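4-oxalocrotonate decarboxylase NahK (Pseudomonas putida, PDB 5D2K) catalyses the metal-assisted decarboxylation of (3E)-2-oxohex-3-enedioate to 2-oxopent-4-enoate and carbon dioxide, a step in naphthalene degradation. Local coordinates at residues 174-185 against 259-267; 194-205 against 241-249. The protein carries 1 engineered substitution. One frame throughout, in Å; residues are numbered along the deposited sequence. Where two conformers were deposited one is given.

Overall arrangement
Both contacts belong to the FAA-hydrolase-type region of the chain, and each joins the chain's two mixed sheets. In contact 1 the end of strand 170-175 and the loop after it, from the larger sheet, meet strand 263-268 and the turn before it, from the five-stranded sheet. In contact 2 the hairpin of strands 191-196 and 199-205, from the smaller sheet, packs on segment 241-249, which carries strand 246-247 of the larger one. Both segments of contact 2 fall, in sequence, between those of contact 1. The contact centres lie 16 Å apart and their nearest atoms about 7 Å, without touching. The sheets are thus linked at two separate places, and of the two only contact 2 includes a residue of the 2-oxoadipate pocket, G241.

Contact 1 (174-185 against 259-267); sequences ITGGRMASLEEV and QGLGSVSAR
R178 N donates to L261 O at 2.8 Å, a backbone hydrogen bond between the two segments, and G177 runs close beside S263. At G177 a side chain would collide with L261 O, and its positive phi also suits a residue without one. The L261 side chain lies against R178 O, V185 and, more loosely, A180 CB: CD2 is 3.6 Å from R178 O, and in the V185 conformer given CD1 meets V185 CG1 tip to tip at 3.9 Å. Cut back to an alanine here, the side chain would no longer reach V185, which would probably lose this apolar partner from the 259-267 segment and leave a gap beside R178 O. The aliphatic part of R178 lies along the L261 backbone, its CD 3.8 Å from L261 C. Further along, V264 splits its branches: CG1, anti to the backbone N (chi1 -178°), meets I174 CG2, and CG2 rests on G176, where a side chain would be tight. I174 CD1 reaches A266 CB at 3.7 Å, a small methyl suited to that approach. L261 and G262 form a classic beta bulge opposite Y258; strand 253-258 pairs with V264, and strand 139-149 bonds to I174, G176 and A180.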
loop_
_atom_site.group_PDB
_atom_site.type_symbol
_atom_site.label_atom_id
_atom_site.label_comp_id
_atom_site.label_asym_id
_atom_site.label_seq_id
_atom_site.Cartn_x
_atom_site.Cartn_y
_atom_site.Cartn_z
ATOM N N ILE A 174 -5.717 -8.207 1.711
ATOM C CA ILE A 174 -6.200 -9.455 2.309
ATOM C C ILE A 174 -5.386 -9.784 3.559
ATOM O O ILE A 174 -4.185 -10.027 3.461
ATOM C CB ILE A 174 -6.082 -10.646 1.318
ATOM C CG1 ILE A 174 -6.595 -10.270 -0.077
ATOM C CG2 ILE A 174 -6.800 -11.881 1.871
ATOM C CD1 ILE A 174 -5.876 -10.983 -1.234
ATOM N N THR A 175 -6.019 -9.796 4.728
ATOM C CA THR A 175 -5.308 -10.161 5.954
ATOM C C THR A 175 -5.542 -11.634 6.256
ATOM O O THR A 175 -6.577 -12.203 5.881
ATOM C CB THR A 175 -5.746 -9.323 7.172
ATOM O OG1 THR A 175 -7.141 -9.528 7.428
ATOM C CG2 THR A 175 -5.469 -7.836 6.945
ATOM N N GLY A 176 -4.584 -12.270 6.917
ATOM C CA GLY A 176 -4.765 -13.664 7.258
ATOM C C GLY A 176 -3.643 -14.206 8.114
ATOM O O GLY A 176 -2.891 -13.439 8.714
ATOM N N GLY A 177 -3.548 -15.530 8.172
ATOM C CA GLY A 177 -2.557 -16.204 8.991
ATOM C C GLY A 177 -2.701 -15.871 10.465
ATOM O O GLY A 177 -3.789 -15.565 10.949
ATOM N N ARG A 178 -1.586 -15.922 11.186
ATOM C CA ARG A 178 -1.583 -15.674 12.627
ATOM C C ARG A 178 -1.124 -14.257 12.982
ATOM O O ARG A 178 -0.059 -13.826 12.532
ATOM C CB ARG A 178 -0.699 -16.723 13.311
ATOM C CG ARG A 178 -1.113 -18.152 12.957
ATOM C CD ARG A 178 -0.074 -19.196 13.362
ATOM N NE ARG A 178 -0.009 -19.384 14.808
ATOM C CZ ARG A 178 -0.564 -20.401 15.457
ATOM N NH1 ARG A 178 -1.235 -21.334 14.788
ATOM N NH2 ARG A 178 -0.447 -20.487 16.776
ATOM N N MET A 179 -1.908 -13.568 13.811
ATOM C CA MET A 179 -1.715 -12.141 14.091
ATOM C C MET A 179 -1.152 -11.901 15.493
ATOM O O MET A 179 -1.910 -11.674 16.438
ATOM C CB MET A 179 -3.042 -11.386 13.911
ATOM C CG MET A 179 -3.682 -11.549 12.520
ATOM S SD MET A 179 -5.167 -10.559 12.166
ATOM C CE MET A 179 -5.689 -11.282 10.608
ATOM N N ALA A 180 0.178 -11.934 15.617
ATOM C CA ALA A 180 0.834 -12.006 16.921
ATOM C C ALA A 180 1.573 -10.750 17.393
ATOM O O ALA A 180 1.900 -9.859 16.618
ATOM C CB ALA A 180 1.803 -13.164 16.906
ATOM N N SER A 181 1.842 -10.709 18.694
ATOM C CA SER A 181 2.632 -9.641 19.306
ATOM C C SER A 181 4.013 -9.513 18.679
ATOM O O SER A 181 4.618 -10.498 18.279
ATOM C CB SER A 181 2.779 -9.896 20.808
ATOM O OG SER A 181 1.511 -9.897 21.439
ATOM N N LEU A 182 4.512 -8.283 18.611
ATOM C CA LEU A 182 5.811 -8.043 18.002
ATOM C C LEU A 182 6.949 -8.836 18.649
ATOM O O LEU A 182 7.840 -9.317 17.959
ATOM C CB LEU A 182 6.141 -6.547 18.038
ATOM C CG LEU A 182 7.488 -6.150 17.433
ATOM C CD1 LEU A 182 7.589 -6.567 15.953
ATOM C CD2 LEU A 182 7.709 -4.655 17.601
ATOM N N GLU A 183 6.935 -9.017 19.965
ATOM C CA GLU A 183 8.048 -9.680 20.639
ATOM C C GLU A 183 8.180 -11.148 20.227
ATOM O O GLU A 183 9.231 -11.764 20.412
ATOM C CB GLU A 183 7.897 -9.576 22.157
ATOM C CG GLU A 183 6.823 -10.473 22.742
ATOM C CD GLU A 183 6.724 -10.337 24.249
ATOM O OE1 GLU A 183 7.566 -9.622 24.837
ATOM O OE2 GLU A 183 5.809 -10.942 24.845
ATOM N N GLU A 184 7.102 -11.709 19.672
ATOM C CA GLU A 184 7.086 -13.105 19.225
ATOM C C GLU A 184 7.538 -13.298 17.778
ATOM O O GLU A 184 7.707 -14.430 17.319
ATOM C CB GLU A 184 5.680 -13.695 19.336
ATOM C CG GLU A 184 5.034 -13.659 20.698
ATOM C CD GLU A 184 3.607 -14.179 20.628
ATOM O OE1 GLU A 184 2.659 -13.371 20.738
ATOM O OE2 GLU A 184 3.437 -15.398 20.430
ATOM N N VAL A 185 7.686 -12.201 17.049
ATOM C CA VAL A 185 7.952 -12.252 15.613
ATOM C C VAL A 185 9.153 -11.389 15.227
ATOM O O VAL A 185 9.177 -10.184 15.506
ATOM C CB VAL A 185 6.732 -11.773 14.788
ATOM C CG1 VAL A 185 6.942 -12.077 13.299
ATOM C CG2 VAL A 185 5.436 -12.413 15.296
ATOM N N GLN A 259 6.512 -17.522 7.488
ATOM C CA GLN A 259 7.286 -18.330 8.429
ATOM C C GLN A 259 6.763 -18.217 9.863
ATOM O O GLN A 259 6.784 -17.136 10.461
ATOM C CB GLN A 259 8.750 -17.914 8.353
ATOM C CG GLN A 259 9.670 -18.737 9.234
ATOM C CD GLN A 259 10.989 -18.056 9.440
ATOM O OE1 GLN A 259 11.132 -16.868 9.160
ATOM N NE2 GLN A 259 11.970 -18.798 9.952
ATOM N N GLY A 260 6.252 -19.333 10.387
ATOM C CA GLY A 260 5.746 -19.384 11.751
ATOM C C GLY A 260 4.415 -18.695 12.009
ATOM O O GLY A 260 3.949 -18.645 13.152
ATOM N N LEU A 261 3.801 -18.158 10.959
ATOM C CA LEU A 261 2.561 -17.394 11.100
ATOM C C LEU A 261 1.463 -17.862 10.150
ATOM O O LEU A 261 0.551 -17.105 9.834
ATOM C CB LEU A 261 2.817 -15.898 10.862
ATOM C CG LEU A 261 3.744 -15.176 11.842
ATOM C CD1 LEU A 261 3.932 -13.729 11.381
ATOM C CD2 LEU A 261 3.200 -15.236 13.259
ATOM N N GLY A 262 1.540 -19.105 9.692
ATOM C CA GLY A 262 0.471 -19.628 8.852
ATOM C C GLY A 262 0.488 -19.058 7.444
ATOM O O GLY A 262 1.544 -18.744 6.900
ATOM N N SER A 263 -0.689 -18.918 6.845
ATOM C CA SER A 263 -0.762 -18.485 5.459
ATOM C C SER A 263 -1.966 -17.600 5.202
ATOM O O SER A 263 -2.940 -17.642 5.943
ATOM C CB SER A 263 -0.808 -19.692 4.513
ATOM O OG SER A 263 -1.948 -20.491 4.773
ATOM N N VAL A 264 -1.865 -16.798 4.145
ATOM C CA VAL A 264 -2.950 -15.959 3.642
ATOM C C VAL A 264 -3.342 -16.465 2.264
ATOM O O VAL A 264 -2.473 -16.683 1.419
ATOM C CB VAL A 264 -2.525 -14.472 3.543
ATOM C CG1 VAL A 264 -3.682 -13.604 3.052
ATOM C CG2 VAL A 264 -1.994 -13.974 4.882
ATOM N N SER A 265 -4.634 -16.668 2.013
ATOM C CA SER A 265 -5.088 -17.218 0.734
ATOM C C SER A 265 -6.210 -16.380 0.140
ATOM O O SER A 265 -6.914 -15.676 0.867
ATOM C CB SER A 265 -5.578 -18.664 0.898
ATOM O OG SER A 265 -4.554 -19.539 1.333
ATOM N N ALA A 266 -6.394 -16.488 -1.169
ATOM C CA ALA A 266 -7.499 -15.836 -1.854
ATOM C C ALA A 266 -7.697 -16.485 -3.203
ATOM O O ALA A 266 -6.782 -17.130 -3.734
ATOM C CB ALA A 266 -7.249 -14.345 -2.015
ATOM N N ARG A 267 -8.894 -16.338 -3.750
ATOM C CA ARG A 267 -9.104 -16.752 -5.122
ATOM C C ARG A 267 -9.761 -15.631 -5.895
ATOM O O ARG A 267 -10.368 -14.725 -5.317
ATOM C CB ARG A 267 -9.925 -18.040 -5.203
ATOM C CG ARG A 267 -11.334 -17.968 -4.686
ATOM C CD ARG A 267 -12.045 -19.270 -5.076
ATOM N NE ARG A 267 -13.429 -19.321 -4.622
ATOM C CZ ARG A 267 -14.479 -19.088 -5.400
ATOM N NH1 ARG A 267 -15.701 -19.157 -4.896
ATOM N NH2 ARG A 267 -14.311 -18.783 -6.675
#

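Contact 2 (194-205 against 241-249); sequences MEKNGEVVELGA and GITAAVPVA. With OOG (2-oxoadipic acid), chain D; EDO (1,2-ethanediol), chain I.
P247 O accepts a hydrogen bond from K196 NZ at 2.8 Å, the donor tilted 33° from the carbonyl plane. Lysine suits this place because it is long and ends in a charged N-H donor: fully extended, with CG anti to the backbone N (chi1 171°), it spans from the hairpin to the P247 carbonyl, and its CD passes V246 CG1 at 3.8 Å. D252 is a second partner of the ammonium, in a long, weak ion pair.

V246 is the apolar centre. Its CG2 lies 3.5 Å from M194 SD, the two side chains running antiparallel alongside one another, and also touches E202 CG at 3.6 Å. The branched valine can thus serve lysine, methionine and glutamate with two methyls. The hairpin has a classic beta bulge at V201 and E202, opposite M194, and V201 CG2 adds a looser contact to V246.

E202 CG, anti to the carbonyl carbon (chi1 -63°), rests on V246, and CB lies beside T243 OG1; a bend at chi2 then turns the carboxylate to two waters. One water donates to OE1 and accepts from A244 N; another donates to OE2, at 2.9 Å, and to A245 O. The direct hydrogen bond across comes from the lysine side chain, and these waters link E202 to the facing backbone.

Beyond E202, T243 CG2 sits close to the L203 carbonyl, and I242 CG2 approaches A205 O. Glycine suits position G204, since a side chain there would collide with I242 CG2. At the start of the segment G241 N donates to O4 of 2-oxoadipate at 2.7 Å; the same ligand is also hydrogen-bonded to K69, K77, S169 and L72.

Chemically, V246, M194 and the methylenes make an apolar middle, while the charged groups at its margin are met by a carbonyl and waters.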
loop_
_atom_site.group_PDB
_atom_site.type_symbol
_atom_site.label_atom_id
_atom_site.label_comp_id
_atom_site.label_asym_id
_atom_site.label_seq_id
_atom_site.Cartn_x
_atom_site.Cartn_y
_atom_site.Cartn_z
ATOM N N MET A 194 5.355 -16.792 -1.727
ATOM C CA MET A 194 4.135 -16.570 -2.509
ATOM C C MET A 194 3.931 -17.707 -3.500
ATOM O O MET A 194 4.803 -17.976 -4.335
ATOM C CB MET A 194 4.201 -15.235 -3.248
ATOM C CG MET A 194 2.993 -14.925 -4.144
ATOM S SD MET A 194 3.279 -13.490 -5.214
ATOM C CE MET A 194 3.350 -12.153 -4.022
ATOM N N GLU A 195 2.784 -18.368 -3.397
ATOM C CA GLU A 195 2.398 -19.419 -4.340
ATOM C C GLU A 195 1.219 -18.947 -5.185
ATOM O O GLU A 195 0.306 -18.304 -4.682
ATOM C CB GLU A 195 2.042 -20.706 -3.597
ATOM C CG GLU A 195 3.190 -21.252 -2.737
ATOM C CD GLU A 195 2.818 -22.497 -1.955
ATOM O OE1 GLU A 195 1.634 -22.901 -1.978
ATOM O OE2 GLU A 195 3.716 -23.085 -1.306
ATOM N N LYS A 196 1.250 -19.260 -6.475
ATOM C CA LYS A 196 0.129 -18.951 -7.364
ATOM C C LYS A 196 -0.209 -20.219 -8.119
ATOM O O LYS A 196 0.680 -20.858 -8.689
ATOM C CB LYS A 196 0.470 -17.812 -8.325
ATOM C CG LYS A 196 -0.566 -17.554 -9.433
ATOM C CD LYS A 196 -0.098 -16.407 -10.329
ATOM C CE LYS A 196 -0.957 -16.217 -11.564
ATOM N NZ LYS A 196 -0.306 -15.232 -12.478
ATOM N N ASN A 197 -1.484 -20.595 -8.092
ATOM C CA ASN A 197 -1.944 -21.787 -8.798
ATOM C C ASN A 197 -1.078 -23.002 -8.461
ATOM O O ASN A 197 -0.694 -23.785 -9.334
ATOM C CB ASN A 197 -1.978 -21.508 -10.305
ATOM C CG ASN A 197 -3.022 -20.457 -10.671
ATOM O OD1 ASN A 197 -3.994 -20.273 -9.939
ATOM N ND2 ASN A 197 -2.824 -19.761 -11.794
ATOM N N GLY A 198 -0.763 -23.127 -7.175
ATOM C CA GLY A 198 -0.116 -24.305 -6.636
ATOM C C GLY A 198 1.397 -24.337 -6.700
ATOM O O GLY A 198 2.004 -25.313 -6.269
ATOM N N GLU A 199 2.020 -23.293 -7.227
ATOM C CA GLU A 199 3.478 -23.311 -7.309
ATOM C C GLU A 199 4.119 -22.032 -6.791
ATOM O O GLU A 199 3.549 -20.944 -6.898
ATOM C CB GLU A 199 3.931 -23.567 -8.743
ATOM C CG GLU A 199 3.559 -22.479 -9.717
ATOM C CD GLU A 199 4.476 -22.428 -10.935
ATOM O OE1 GLU A 199 5.290 -23.361 -11.123
ATOM O OE2 GLU A 199 4.389 -21.444 -11.703
ATOM N N VAL A 200 5.322 -22.169 -6.241
ATOM C CA VAL A 200 6.055 -21.014 -5.749
ATOM C C VAL A 200 6.387 -20.075 -6.903
ATOM O O VAL A 200 6.894 -20.516 -7.942
ATOM C CB VAL A 200 7.348 -21.444 -5.024
ATOM C CG1 VAL A 200 8.209 -20.229 -4.670
ATOM C CG2 VAL A 200 7.003 -22.246 -3.780
ATOM N N VAL A 201 6.075 -18.789 -6.752
ATOM C CA VAL A 201 6.412 -17.818 -7.790
ATOM C C VAL A 201 7.315 -16.673 -7.305
ATOM O O VAL A 201 8.030 -16.069 -8.106
ATOM C CB VAL A 201 5.142 -17.221 -8.452
ATOM C CG1 VAL A 201 4.397 -18.309 -9.224
ATOM C CG2 VAL A 201 4.230 -16.554 -7.420
ATOM N N GLU A 202 7.283 -16.370 -6.009
ATOM C CA GLU A 202 8.147 -15.341 -5.421
ATOM C C GLU A 202 8.406 -15.673 -3.965
ATOM O O GLU A 202 7.593 -16.337 -3.326
ATOM C CB GLU A 202 7.515 -13.936 -5.496
ATOM C CG GLU A 202 7.256 -13.381 -6.901
ATOM C CD GLU A 202 8.523 -13.042 -7.674
ATOM O OE1 GLU A 202 9.615 -12.982 -7.067
ATOM O OE2 GLU A 202 8.419 -12.825 -8.899
ATOM N N LEU A 203 9.528 -15.200 -3.435
ATOM C CA LEU A 203 9.773 -15.296 -2.002
ATOM C C LEU A 203 10.720 -14.181 -1.564
ATOM O O LEU A 203 11.381 -13.541 -2.387
ATOM C CB LEU A 203 10.318 -16.684 -1.619
ATOM C CG LEU A 203 11.440 -17.359 -2.408
ATOM C CD1 LEU A 203 12.764 -16.614 -2.260
ATOM C CD2 LEU A 203 11.566 -18.807 -1.915
ATOM N N GLY A 204 10.769 -13.938 -0.259
ATOM C CA GLY A 204 11.634 -12.902 0.273
ATOM C C GLY A 204 11.581 -12.866 1.787
ATOM O O GLY A 204 10.896 -13.672 2.427
ATOM N N ALA A 205 12.322 -11.932 2.366
ATOM C CA ALA A 205 12.308 -11.759 3.807
ATOM C C ALA A 205 11.932 -10.329 4.155
ATOM O O ALA A 205 12.088 -9.416 3.335
ATOM C CB ALA A 205 13.662 -12.122 4.410
ATOM N N GLY A 241 5.727 -4.121 -0.124
ATOM C CA GLY A 241 5.871 -5.388 -0.820
ATOM C C GLY A 241 7.252 -5.952 -0.582
ATOM O O GLY A 241 8.268 -5.287 -0.832
ATOM N N ILE A 242 7.292 -7.179 -0.082
ATOM C CA ILE A 242 8.559 -7.820 0.225
ATOM C C ILE A 242 9.187 -8.316 -1.079
ATOM O O ILE A 242 10.410 -8.291 -1.245
ATOM C CB ILE A 242 8.360 -8.940 1.260
ATOM C CG1 ILE A 242 8.067 -8.308 2.630
ATOM C CG2 ILE A 242 9.604 -9.817 1.368
ATOM C CD1 ILE A 242 7.478 -9.238 3.680
ATOM N N THR A 243 8.343 -8.703 -2.028
ATOM C CA THR A 243 8.817 -9.196 -3.317
ATOM C C THR A 243 8.210 -8.413 -4.463
ATOM O O THR A 243 7.353 -7.553 -4.260
ATOM C CB THR A 243 8.458 -10.672 -3.536
ATOM O OG1 THR A 243 7.064 -10.779 -3.845
ATOM C CG2 THR A 243 8.769 -11.504 -2.311
ATOM N N ALA A 244 8.630 -8.744 -5.680
ATOM C CA ALA A 244 7.984 -8.212 -6.861
ATOM C C ALA A 244 6.519 -8.640 -6.885
ATOM O O ALA A 244 6.157 -9.720 -6.413
ATOM C CB ALA A 244 8.700 -8.678 -8.120
ATOM N N ALA A 245 5.687 -7.774 -7.435
ATOM C CA ALA A 245 4.261 -8.033 -7.579
ATOM C C ALA A 245 3.987 -9.012 -8.732
ATOM O O ALA A 245 4.730 -9.054 -9.716
ATOM C CB ALA A 245 3.528 -6.726 -7.790
ATOM N N VAL A 246 2.927 -9.804 -8.590
ATOM C CA VAL A 246 2.599 -10.873 -9.535
ATOM C C VAL A 246 1.183 -10.680 -10.073
ATOM O O VAL A 246 0.248 -10.506 -9.300
ATOM C CB VAL A 246 2.720 -12.240 -8.856
ATOM C CG1 VAL A 246 2.143 -13.353 -9.722
ATOM C CG2 VAL A 246 4.186 -12.520 -8.480
ATOM N N PRO A 247 1.013 -10.710 -11.405
ATOM C CA PRO A 247 -0.333 -10.507 -11.956
ATOM C C PRO A 247 -1.317 -11.625 -11.559
ATOM O O PRO A 247 -0.930 -12.788 -11.367
ATOM C CB PRO A 247 -0.096 -10.487 -13.474
ATOM C CG PRO A 247 1.198 -11.184 -13.677
ATOM C CD PRO A 247 2.027 -10.947 -12.450
ATOM N N VAL A 248 -2.580 -11.248 -11.373
ATOM C CA VAL A 248 -3.636 -12.214 -11.080
ATOM C C VAL A 248 -4.806 -11.982 -12.029
ATOM O O VAL A 248 -4.996 -10.874 -12.548
ATOM C CB VAL A 248 -4.123 -12.135 -9.614
ATOM C CG1 VAL A 248 -3.066 -12.723 -8.674
ATOM C CG2 VAL A 248 -4.481 -10.694 -9.243
ATOM N N ALA A 249 -5.581 -13.039 -12.249
ATOM C CA ALA A 249 -6.662 -13.023 -13.226
ATOM C C ALA A 249 -7.749 -14.009 -12.806
ATOM O O ALA A 249 -7.510 -14.872 -11.953
ATOM C CB ALA A 249 -6.113 -13.369 -14.619
HETATM C C2 OOG D . 2.797 1.292 -6.302
HETATM C C3 OOG D . 2.422 0.536 -5.038
HETATM C C4 OOG D . 3.658 0.173 -4.242
HETATM C C6 OOG D . 4.440 -1.596 -2.493
HETATM O O4 OOG D . 4.161 -2.385 -1.560
HETATM O O3 OOG D . 5.618 -1.497 -2.921
HETATM C C5 OOG D . 3.334 -0.776 -3.110
HETATM C C1 OOG D . 2.868 0.338 -7.477
HETATM O O1 OOG D . 2.077 0.459 -8.457
HETATM O O2 OOG D . 3.732 -0.577 -7.474
HETATM O O5 OOG D . 2.215 -0.912 -2.667
HETATM C C1 EDO I . 6.094 -17.707 -14.325
HETATM O O1 EDO I . 7.391 -17.520 -13.742
HETATM C C2 EDO I . 5.325 -18.765 -13.546
HETATM O O2 EDO I . 6.142 -19.933 -13.405
HETATM O O HOH W 1 11.151 -10.288 -6.103
HETATM O O HOH W 2 6.941 -10.952 -10.612
#